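Local coordinates for YUKD protein (PDB 2BPS), which is required for secretion of YukE and is probably a component or regulator of the ESX-type secretion system of Bacillus subtilis, with a ubiquitin-like fold, at residues S17-R22 against I33-Q38; H27-V32 against C70-G75. All blocks are in the same frame, centred on the assembly; numbering follows the deposited sequence.

How the contacts relate
From the N terminus the chain makes strand 4-10, turns back into edge strand 18-24 and crosses over into helix 31-39. Contact 1 closes this short connection, with ten residues between 17-22 and 33-38, by laying the helix over the edge strand. Contact 2 starts inside that connection, at 27-32, and reaches forward across 37 residues to 70-75, the loop before strand 77-80. The two therefore cross along the chain. Their centres are 12 Å apart, both use helix 31-39, and they meet where Leu-21 CD1 packs on Val-32 CG2 at 4.2 Å. Together they tie the helix to the edge strand and to the loop that leads into strand 77-80.

Contact 1 of 2, residues S17-R22 against I33-Q38; sequences SVFDLR and IDIAWQ
Phe-19 and Leu-21 of the edge strand pack against Ile-35 and Ala-36 of helix 31-39, and these four residues make the whole contact. The end of the Phe-19 ring does most of the touching: its CZ lies 3.6 Å from Ala-36 CA and 3.9 Å from Ala-36 CB, with CE1 also close to the methyl. The ring meets the helix backbone obliquely. Ala-36 has only a methyl here, and the ring end lies beside the helix backbone as well as that methyl. On the neighbouring residue the branch methyl of Ile-35 is the nearest part, with CG2 4.5 Å from Phe-19 CE2, a looser approach. The long arm of Ile-35 turns the other way and its terminal CD1 meets Leu-21 CD1 at 4.2 Å, methyl against methyl. Ile-35 thus spans both strand residues, one branch for each. The Phe-19 ring stands over its own backbone, with CG between the backbone N and the carbonyl carbon (chi1 65°), and is carried from there toward Ala-36. Everything that meets here is hydrocarbon; the contact buries 160 Å² and is only partly shielded from solvent.

The strand itself is held by backbone hydrogen bonds of Phe-19 with Ile-9 and of Leu-21 with Ile-7, while outside the contact Arg-22 forms a salt bridge with Asp-6. Phe-19 also packs on Ile-9 and Gln-40. Segment axes of strand 18-22 and helix 33-38 approach to 10.6 Å at 126°, an oblique crossing consistent with the helix packed on the sheet in the beta-grasp fold of ubiquitin. The same helix also covers central strand 77-80: Ile-33 and Ala-36 touch Ile-80, so Ala-36 lies between the edge strand and the middle of the sheet.

Contact 2 of 2, residues H27-V32 against C70-G75; sequences HPVKKV and CGITNG
In this ubiquitin-like fold, the approach to helix 31-39 packs against the loop leading into strand 77-80, at the end of the core away from Phe-19. Val-29 makes the contact with a single methyl: its CG2 lies 4.0 Å from Cys-70 SG and 4.3 Å from Ile-72 CD1. Chi1 of 169° puts CG2 anti to the carbonyl carbon and beside the backbone N, and from there it points at the loop. The sulfur and the isoleucine tip reach it from two residues separated by Gly-71, whose positive phi of 62° lies in the bend between them. Just beyond, Thr-73 OG1 donates to Gly-71 O at 3.0 Å, the hydroxyl standing above the carbonyl plane, and so bridges the turn that carries Ile-72. Around the contact, Leu-67 touches both Val-29 and Ile-72, Val-29 is tied by a backbone hydrogen bond to Cys-65, whose side chain touches Cys-70, and Ile-72 extends onto Ile-5, Val-54 and Leu-78 of the sheet. Between the segments the interaction is wholly nonpolar and small, 76 Å² in all, consistent with dispersion and burial from water and little directional preference; the sulfur serves here as an apolar surface against the valine methyl.

Contact 1 of 2, residues S17-R22 against I33-Q38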
loop_
_atom_site.group_PDB
_atom_site.type_symbol
_atom_site.label_atom_id
_atom_site.label_comp_id
_atom_site.label_asym_id
_atom_site.label_seq_id
_atom_site.Cartn_x
_atom_site.Cartn_y
_atom_site.Cartn_z
ATOM N N SER A 17 -7.282 -7.814 -7.510
ATOM C CA SER A 17 -6.716 -6.974 -8.562
ATOM C C SER A 17 -5.325 -6.424 -8.211
ATOM O O SER A 17 -4.821 -6.615 -7.098
ATOM C CB SER A 17 -7.682 -5.837 -8.916
ATOM O OG SER A 17 -8.184 -5.204 -7.757
ATOM N N VAL A 18 -4.702 -5.750 -9.167
ATOM C CA VAL A 18 -3.374 -5.197 -8.962
ATOM C C VAL A 18 -3.187 -3.929 -9.774
ATOM O O VAL A 18 -3.319 -3.959 -10.993
ATOM C CB VAL A 18 -2.302 -6.185 -9.415
ATOM C CG1 VAL A 18 -0.942 -5.536 -9.357
ATOM C CG2 VAL A 18 -2.354 -7.417 -8.563
ATOM N N PHE A 19 -2.873 -2.819 -9.116
ATOM C CA PHE A 19 -2.667 -1.585 -9.855
ATOM C C PHE A 19 -1.397 -0.876 -9.418
ATOM O O PHE A 19 -0.853 -1.175 -8.364
ATOM C CB PHE A 19 -3.861 -0.656 -9.680
ATOM C CG PHE A 19 -4.055 -0.184 -8.281
ATOM C CD1 PHE A 19 -4.564 -1.034 -7.313
ATOM C CD2 PHE A 19 -3.730 1.120 -7.926
ATOM C CE1 PHE A 19 -4.754 -0.589 -6.002
ATOM C CE2 PHE A 19 -3.915 1.571 -6.620
ATOM C CZ PHE A 19 -4.429 0.715 -5.656
ATOM N N ASP A 20 -0.917 0.047 -10.245
ATOM C CA ASP A 20 0.282 0.807 -9.920
ATOM C C ASP A 20 -0.119 2.179 -9.386
ATOM O O ASP A 20 -1.138 2.745 -9.792
ATOM C CB ASP A 20 1.191 0.940 -11.148
ATOM C CG ASP A 20 1.895 -0.364 -11.489
ATOM O OD1 ASP A 20 1.928 -1.256 -10.612
ATOM O OD2 ASP A 20 2.425 -0.503 -12.614
ATOM N N LEU A 21 0.689 2.714 -8.478
ATOM C CA LEU A 21 0.388 3.997 -7.854
ATOM C C LEU A 21 1.629 4.861 -7.653
ATOM O O LEU A 21 2.699 4.351 -7.337
ATOM C CB LEU A 21 -0.279 3.722 -6.495
ATOM C CG LEU A 21 -0.969 4.744 -5.584
ATOM C CD1 LEU A 21 -0.220 4.831 -4.261
ATOM C CD2 LEU A 21 -1.076 6.076 -6.278
ATOM N N ARG A 22 1.485 6.165 -7.864
ATOM C CA ARG A 22 2.575 7.106 -7.636
ATOM C C ARG A 22 2.095 8.139 -6.626
ATOM O O ARG A 22 1.140 8.878 -6.887
ATOM C CB ARG A 22 2.989 7.840 -8.909
ATOM C CG ARG A 22 3.938 9.006 -8.603
ATOM C CD ARG A 22 4.374 9.748 -9.843
ATOM N NE ARG A 22 5.213 8.914 -10.693
ATOM C CZ ARG A 22 5.681 9.291 -11.876
ATOM N NH1 ARG A 22 6.440 8.469 -12.580
ATOM N NH2 ARG A 22 5.386 10.490 -12.358
ATOM N N ILE A 33 -4.201 2.300 1.167
ATOM C CA ILE A 33 -5.462 1.597 1.330
ATOM C C ILE A 33 -6.688 2.440 0.960
ATOM O O ILE A 33 -7.627 1.943 0.315
ATOM C CB ILE A 33 -5.595 1.063 2.755
ATOM C CG1 ILE A 33 -4.388 0.187 3.082
ATOM C CG2 ILE A 33 -6.837 0.201 2.874
ATOM C CD1 ILE A 33 -4.407 -0.366 4.471
ATOM N N ASP A 34 -6.687 3.709 1.355
ATOM C CA ASP A 34 -7.801 4.593 1.021
ATOM C C ASP A 34 -7.919 4.647 -0.493
ATOM O O ASP A 34 -8.989 4.431 -1.061
ATOM C CB ASP A 34 -7.541 5.995 1.561
ATOM C CG ASP A 34 -7.380 6.012 3.070
ATOM O OD1 ASP A 34 -7.030 7.090 3.605
ATOM O OD2 ASP A 34 -7.605 4.955 3.718
ATOM N N ILE A 35 -6.795 4.936 -1.132
ATOM C CA ILE A 35 -6.723 5.021 -2.575
ATOM C C ILE A 35 -7.176 3.718 -3.221
ATOM O O ILE A 35 -7.957 3.726 -4.175
ATOM C CB ILE A 35 -5.286 5.334 -3.018
ATOM C CG1 ILE A 35 -4.858 6.677 -2.417
ATOM C CG2 ILE A 35 -5.191 5.346 -4.536
ATOM C CD1 ILE A 35 -3.497 7.134 -2.856
ATOM N N ALA A 36 -6.689 2.600 -2.698
ATOM C CA ALA A 36 -7.049 1.302 -3.240
ATOM C C ALA A 36 -8.558 1.145 -3.323
ATOM O O ALA A 36 -9.087 0.764 -4.362
ATOM C CB ALA A 36 -6.465 0.210 -2.387
ATOM N N TRP A 37 -9.253 1.448 -2.230
ATOM C CA TRP A 37 -10.709 1.319 -2.200
ATOM C C TRP A 37 -11.442 2.283 -3.122
ATOM O O TRP A 37 -12.460 1.916 -3.700
ATOM C CB TRP A 37 -11.223 1.418 -0.753
ATOM C CG TRP A 37 -11.527 0.042 -0.157
ATOM C CD1 TRP A 37 -12.767 -0.496 0.082
ATOM C CD2 TRP A 37 -10.583 -1.001 0.143
ATOM N NE1 TRP A 37 -12.653 -1.806 0.495
ATOM C CE2 TRP A 37 -11.327 -2.141 0.545
ATOM C CE3 TRP A 37 -9.185 -1.088 0.106
ATOM C CZ2 TRP A 37 -10.719 -3.351 0.905
ATOM C CZ3 TRP A 37 -8.578 -2.298 0.466
ATOM C CH2 TRP A 37 -9.351 -3.411 0.860
ATOM N N GLN A 38 -10.920 3.500 -3.276
ATOM C CA GLN A 38 -11.524 4.494 -4.167
ATOM C C GLN A 38 -11.378 3.991 -5.607
ATOM O O GLN A 38 -12.351 3.849 -6.332
ATOM C CB GLN A 38 -10.823 5.863 -4.028
ATOM C CG GLN A 38 -11.062 6.624 -2.702
ATOM C CD GLN A 38 -10.314 7.990 -2.596
ATOM O OE1 GLN A 38 -10.348 8.813 -3.518
ATOM N NE2 GLN A 38 -9.659 8.227 -1.456
#

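Contact 2 of 2, residues H27-V32 against C70-G75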
loop_
_atom_site.group_PDB
_atom_site.type_symbol
_atom_site.label_atom_id
_atom_site.label_comp_id
_atom_site.label_asym_id
_atom_site.label_seq_id
_atom_site.Cartn_x
_atom_site.Cartn_y
_atom_site.Cartn_z
ATOM N N HIS A 27 3.444 10.013 3.015
ATOM C CA HIS A 27 2.133 9.511 3.346
ATOM C C HIS A 27 2.227 8.266 4.210
ATOM O O HIS A 27 3.222 7.530 4.156
ATOM C CB HIS A 27 1.369 9.151 2.082
ATOM C CG HIS A 27 0.639 10.296 1.470
ATOM N ND1 HIS A 27 0.901 10.744 0.193
ATOM C CD2 HIS A 27 -0.374 11.061 1.940
ATOM C CE1 HIS A 27 0.078 11.735 -0.099
ATOM N NE2 HIS A 27 -0.705 11.945 0.944
ATOM N N PRO A 28 1.187 8.020 5.034
ATOM C CA PRO A 28 1.126 6.851 5.919
ATOM C C PRO A 28 0.842 5.623 5.063
ATOM O O PRO A 28 0.011 5.674 4.150
ATOM C CB PRO A 28 -0.060 7.160 6.832
ATOM C CG PRO A 28 -0.137 8.654 6.815
ATOM C CD PRO A 28 0.115 8.975 5.370
ATOM N N VAL A 29 1.522 4.522 5.348
ATOM C CA VAL A 29 1.304 3.296 4.595
ATOM C C VAL A 29 -0.194 3.123 4.340
ATOM O O VAL A 29 -0.622 2.582 3.321
ATOM C CB VAL A 29 1.853 2.093 5.379
ATOM C CG1 VAL A 29 1.401 0.791 4.744
ATOM C CG2 VAL A 29 3.369 2.161 5.402
ATOM N N LYS A 30 -0.981 3.626 5.277
ATOM C CA LYS A 30 -2.429 3.560 5.218
ATOM C C LYS A 30 -3.040 4.214 3.975
ATOM O O LYS A 30 -4.022 3.705 3.426
ATOM C CB LYS A 30 -2.986 4.202 6.486
ATOM C CG LYS A 30 -4.485 4.373 6.526
ATOM C CD LYS A 30 -4.934 4.837 7.907
ATOM C CE LYS A 30 -4.182 6.084 8.349
ATOM N NZ LYS A 30 -4.601 6.500 9.708
ATOM N N LYS A 31 -2.467 5.332 3.527
ATOM C CA LYS A 31 -2.998 6.039 2.357
ATOM C C LYS A 31 -3.201 5.117 1.169
ATOM O O LYS A 31 -4.167 5.257 0.425
ATOM C CB LYS A 31 -2.074 7.175 1.923
ATOM C CG LYS A 31 -2.688 8.571 2.006
ATOM C CD LYS A 31 -4.061 8.657 1.357
ATOM C CE LYS A 31 -4.673 10.043 1.571
ATOM N NZ LYS A 31 -6.123 10.081 1.204
ATOM N N VAL A 32 -2.264 4.196 0.979
ATOM C CA VAL A 32 -2.354 3.241 -0.110
ATOM C C VAL A 32 -3.699 2.515 -0.046
ATOM O O VAL A 32 -4.278 2.168 -1.078
ATOM C CB VAL A 32 -1.211 2.190 -0.031
ATOM C CG1 VAL A 32 -1.585 0.947 -0.819
ATOM C CG2 VAL A 32 0.070 2.773 -0.591
ATOM N N CYS A 70 9.664 3.539 6.100
ATOM C CA CYS A 70 9.633 2.103 5.890
ATOM C C CYS A 70 10.544 1.715 4.750
ATOM O O CYS A 70 10.558 0.562 4.324
ATOM C CB CYS A 70 8.213 1.655 5.595
ATOM S SG CYS A 70 7.108 2.027 6.942
ATOM N N GLY A 71 11.305 2.686 4.257
ATOM C CA GLY A 71 12.221 2.424 3.163
ATOM C C GLY A 71 11.508 1.968 1.908
ATOM O O GLY A 71 12.128 1.455 0.987
ATOM N N ILE A 72 10.195 2.154 1.871
ATOM C CA ILE A 72 9.401 1.768 0.719
ATOM C C ILE A 72 9.702 2.705 -0.454
ATOM O O ILE A 72 9.534 3.916 -0.348
ATOM C CB ILE A 72 7.908 1.791 1.104
ATOM C CG1 ILE A 72 7.638 0.613 2.045
ATOM C CG2 ILE A 72 7.023 1.754 -0.134
ATOM C CD1 ILE A 72 6.266 0.585 2.641
ATOM N N THR A 73 10.162 2.137 -1.567
ATOM C CA THR A 73 10.521 2.923 -2.755
ATOM C C THR A 73 9.996 2.322 -4.037
ATOM O O THR A 73 9.367 1.265 -4.027
ATOM C CB THR A 73 12.032 3.004 -2.938
ATOM O OG1 THR A 73 12.664 2.405 -1.804
ATOM C CG2 THR A 73 12.480 4.455 -3.104
ATOM N N ASN A 74 10.300 2.986 -5.146
ATOM C CA ASN A 74 9.857 2.523 -6.447
ATOM C C ASN A 74 10.191 1.051 -6.592
ATOM O O ASN A 74 11.219 0.606 -6.101
ATOM C CB ASN A 74 10.544 3.319 -7.552
ATOM C CG ASN A 74 10.904 4.725 -7.114
ATOM O OD1 ASN A 74 11.863 4.921 -6.371
ATOM N ND2 ASN A 74 10.129 5.710 -7.557
ATOM N N GLY A 75 9.313 0.300 -7.251
ATOM C CA GLY A 75 9.551 -1.116 -7.445
ATOM C C GLY A 75 8.878 -1.970 -6.391
ATOM O O GLY A 75 8.504 -3.111 -6.669
#